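Local coordinates for segregation and condensation protein A (PDB 5H66) that probably serves as the kleisin subunit of the bacterial SMC condensin complex, acting in chromosome condensation and segregation, here represented by a C-terminal fragment, at residues L47-L50 / E51-N55. Sequence-based numbering, arbitrary orientation.
Sequences LAVL and ELMKN
Leu50 O is gripped twice: by the backbone N of Lys54, 3.1 Å away, and by a hydrogen bond from a polar side chain on a chain of another protein. The Lys54 bond is the most bent of four successive i to i+4 bonds here, with an N-H...O angle of 144°. One residue earlier, Val49 O takes the N of Met53 at 2.8 Å in a straighter bond (164°). The same carbonyl oxygen has Met53 CG lying 3.1 Å from it, because CG sits anti to its own carbonyl carbon (chi1 -66°) and runs back along the helix. From there SD reaches two side chains, 4.1 Å from Val49 CG1 and 4.3 Å from Leu50 CD2; the Val49 and Met53 side chains cross at a slant.

These residues form the last two turns of helix 39-54, which ends where Asn55 leaves helical geometry, its N still bonded to Glu51 O. The helix belongs to a small winged-helix domain, as in the C-terminal part of other kleisins. One side packs into this domain: Val49 and Met53 face Ile60 of strand 58-62, while Leu52, with CG 3.4 Å from Ala48 O, packs on Val18 of helix 11-23. On another side, Leu47 and Leu50 meet apolar side chains of both partner chains, and the extended Lys54 chain also touches each of them.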
ATOM      1  N   LEU C  47      -7.007   9.999  20.436  1.00 43.22           N
ATOM      2  CA  LEU C  47      -8.154   9.931  19.535  1.00 42.31           C
ATOM      3  C   LEU C  47      -9.260  10.890  19.962  1.00 45.76           C
ATOM      4  O   LEU C  47      -9.963  11.449  19.108  1.00 38.58           O
ATOM      5  CB  LEU C  47      -8.689   8.500  19.476  1.00 40.01           C
ATOM      6  CG  LEU C  47      -7.725   7.459  18.895  1.00 37.57           C
ATOM      7  CD1 LEU C  47      -8.283   6.050  19.033  1.00 39.18           C
ATOM      8  CD2 LEU C  47      -7.413   7.784  17.432  1.00 36.53           C
ATOM      9  N   ALA C  48      -9.435  11.080  21.273  1.00 47.74           N
ATOM     10  CA  ALA C  48     -10.435  12.026  21.759  1.00 46.84           C
ATOM     11  C   ALA C  48     -10.106  13.442  21.309  1.00 46.73           C
ATOM     12  O   ALA C  48     -10.981  14.170  20.825  1.00 46.54           O
ATOM     13  CB  ALA C  48     -10.528  11.952  23.283  1.00 51.63           C
ATOM     14  N   VAL C  49      -8.840  13.845  21.451  1.00 46.46           N
ATOM     15  CA  VAL C  49      -8.437  15.195  21.065  1.00 48.30           C
ATOM     16  C   VAL C  49      -8.654  15.417  19.572  1.00 48.52           C
ATOM     17  O   VAL C  49      -9.147  16.471  19.154  1.00 47.53           O
ATOM     18  CB  VAL C  49      -6.975  15.455  21.474  1.00 46.24           C
ATOM     19  CG1 VAL C  49      -6.530  16.822  20.995  1.00 51.89           C
ATOM     20  CG2 VAL C  49      -6.821  15.347  22.979  1.00 51.08           C
ATOM     21  N   LEU C  50      -8.294  14.430  18.744  1.00 48.05           N
ATOM     22  CA  LEU C  50      -8.532  14.556  17.308  1.00 44.81           C
ATOM     23  C   LEU C  50     -10.015  14.728  17.010  1.00 45.05           C
ATOM     24  O   LEU C  50     -10.392  15.510  16.130  1.00 44.25           O
ATOM     25  CB  LEU C  50      -7.984  13.335  16.567  1.00 42.02           C
ATOM     26  CG  LEU C  50      -6.503  13.004  16.730  1.00 42.12           C
ATOM     27  CD1 LEU C  50      -6.217  11.612  16.171  1.00 41.04           C
ATOM     28  CD2 LEU C  50      -5.640  14.039  16.042  1.00 42.21           C
ATOM     29  N   GLU C  51     -10.875  14.007  17.734  1.00 44.86           N
ATOM     30  CA  GLU C  51     -12.309  14.138  17.499  1.00 48.07           C
ATOM     31  C   GLU C  51     -12.820  15.496  17.969  1.00 50.35           C
ATOM     32  O   GLU C  51     -13.686  16.097  17.321  1.00 48.33           O
ATOM     33  CB  GLU C  51     -13.064  13.007  18.195  1.00 48.66           C
ATOM     34  CG  GLU C  51     -14.475  12.789  17.665  1.00 49.67           C
ATOM     35  CD  GLU C  51     -14.483  12.177  16.281  1.00 52.87           C
ATOM     36  OE1 GLU C  51     -13.615  11.318  16.009  1.00 51.10           O
ATOM     37  OE2 GLU C  51     -15.357  12.547  15.468  1.00 54.90           O
ATOM     38  N   LEU C  52     -12.298  15.993  19.093  1.00 50.82           N
ATOM     39  CA  LEU C  52     -12.693  17.318  19.564  1.00 52.07           C
ATOM     40  C   LEU C  52     -12.252  18.399  18.586  1.00 54.29           C
ATOM     41  O   LEU C  52     -12.983  19.367  18.348  1.00 54.40           O
ATOM     42  CB  LEU C  52     -12.116  17.575  20.956  1.00 52.00           C
ATOM     43  CG  LEU C  52     -12.792  16.791  22.085  1.00 52.50           C
ATOM     44  CD1 LEU C  52     -11.907  16.748  23.312  1.00 55.37           C
ATOM     45  CD2 LEU C  52     -14.148  17.393  22.417  1.00 57.36           C
ATOM     46  N   MET C  53     -11.059  18.241  18.002  1.00 50.72           N
ATOM     47  CA  MET C  53     -10.621  19.140  16.941  1.00 49.98           C
ATOM     48  C   MET C  53     -11.594  19.126  15.768  1.00 51.87           C
ATOM     49  O   MET C  53     -11.882  20.175  15.178  1.00 53.60           O
ATOM     50  CB  MET C  53      -9.217  18.751  16.470  1.00 49.45           C
ATOM     51  CG  MET C  53      -8.139  18.934  17.516  1.00 48.44           C
ATOM     52  SD  MET C  53      -6.571  18.125  17.114  1.00 49.51           S
ATOM     53  CE  MET C  53      -5.971  19.188  15.803  1.00 50.27           C
ATOM     54  N   LYS C  54     -12.108  17.945  15.414  1.00 50.94           N
ATOM     55  CA  LYS C  54     -13.021  17.841  14.281  1.00 50.94           C
ATOM     56  C   LYS C  54     -14.367  18.495  14.576  1.00 52.84           C
ATOM     57  O   LYS C  54     -15.032  18.986  13.657  1.00 51.63           O
ATOM     58  CB  LYS C  54     -13.213  16.371  13.899  1.00 48.19           C
ATOM     59  CG  LYS C  54     -14.044  16.155  12.648  1.00 47.11           C
ATOM     60  CD  LYS C  54     -14.598  14.740  12.593  1.00 46.88           C
ATOM     61  CE  LYS C  54     -15.656  14.608  11.506  1.00 49.08           C
ATOM     62  NZ  LYS C  54     -16.144  13.209  11.371  1.00 50.92           N
ATOM     63  N   ASN C  55     -14.787  18.506  15.836  1.00 53.71           N
ATOM     64  CA  ASN C  55     -16.035  19.143  16.234  1.00 55.74           C
ATOM     65  C   ASN C  55     -15.845  20.596  16.647  1.00 59.05           C
ATOM     66  O   ASN C  55     -16.749  21.175  17.261  1.00 60.95           O
ATOM     67  CB  ASN C  55     -16.690  18.353  17.369  1.00 57.13           C
ATOM     68  CG  ASN C  55     -17.090  16.956  16.943  1.00 56.75           C
ATOM     69  OD1 ASN C  55     -17.294  16.690  15.756  1.00 56.45           O
ATOM     70  ND2 ASN C  55     -17.198  16.051  17.910  1.00 53.84           N
TER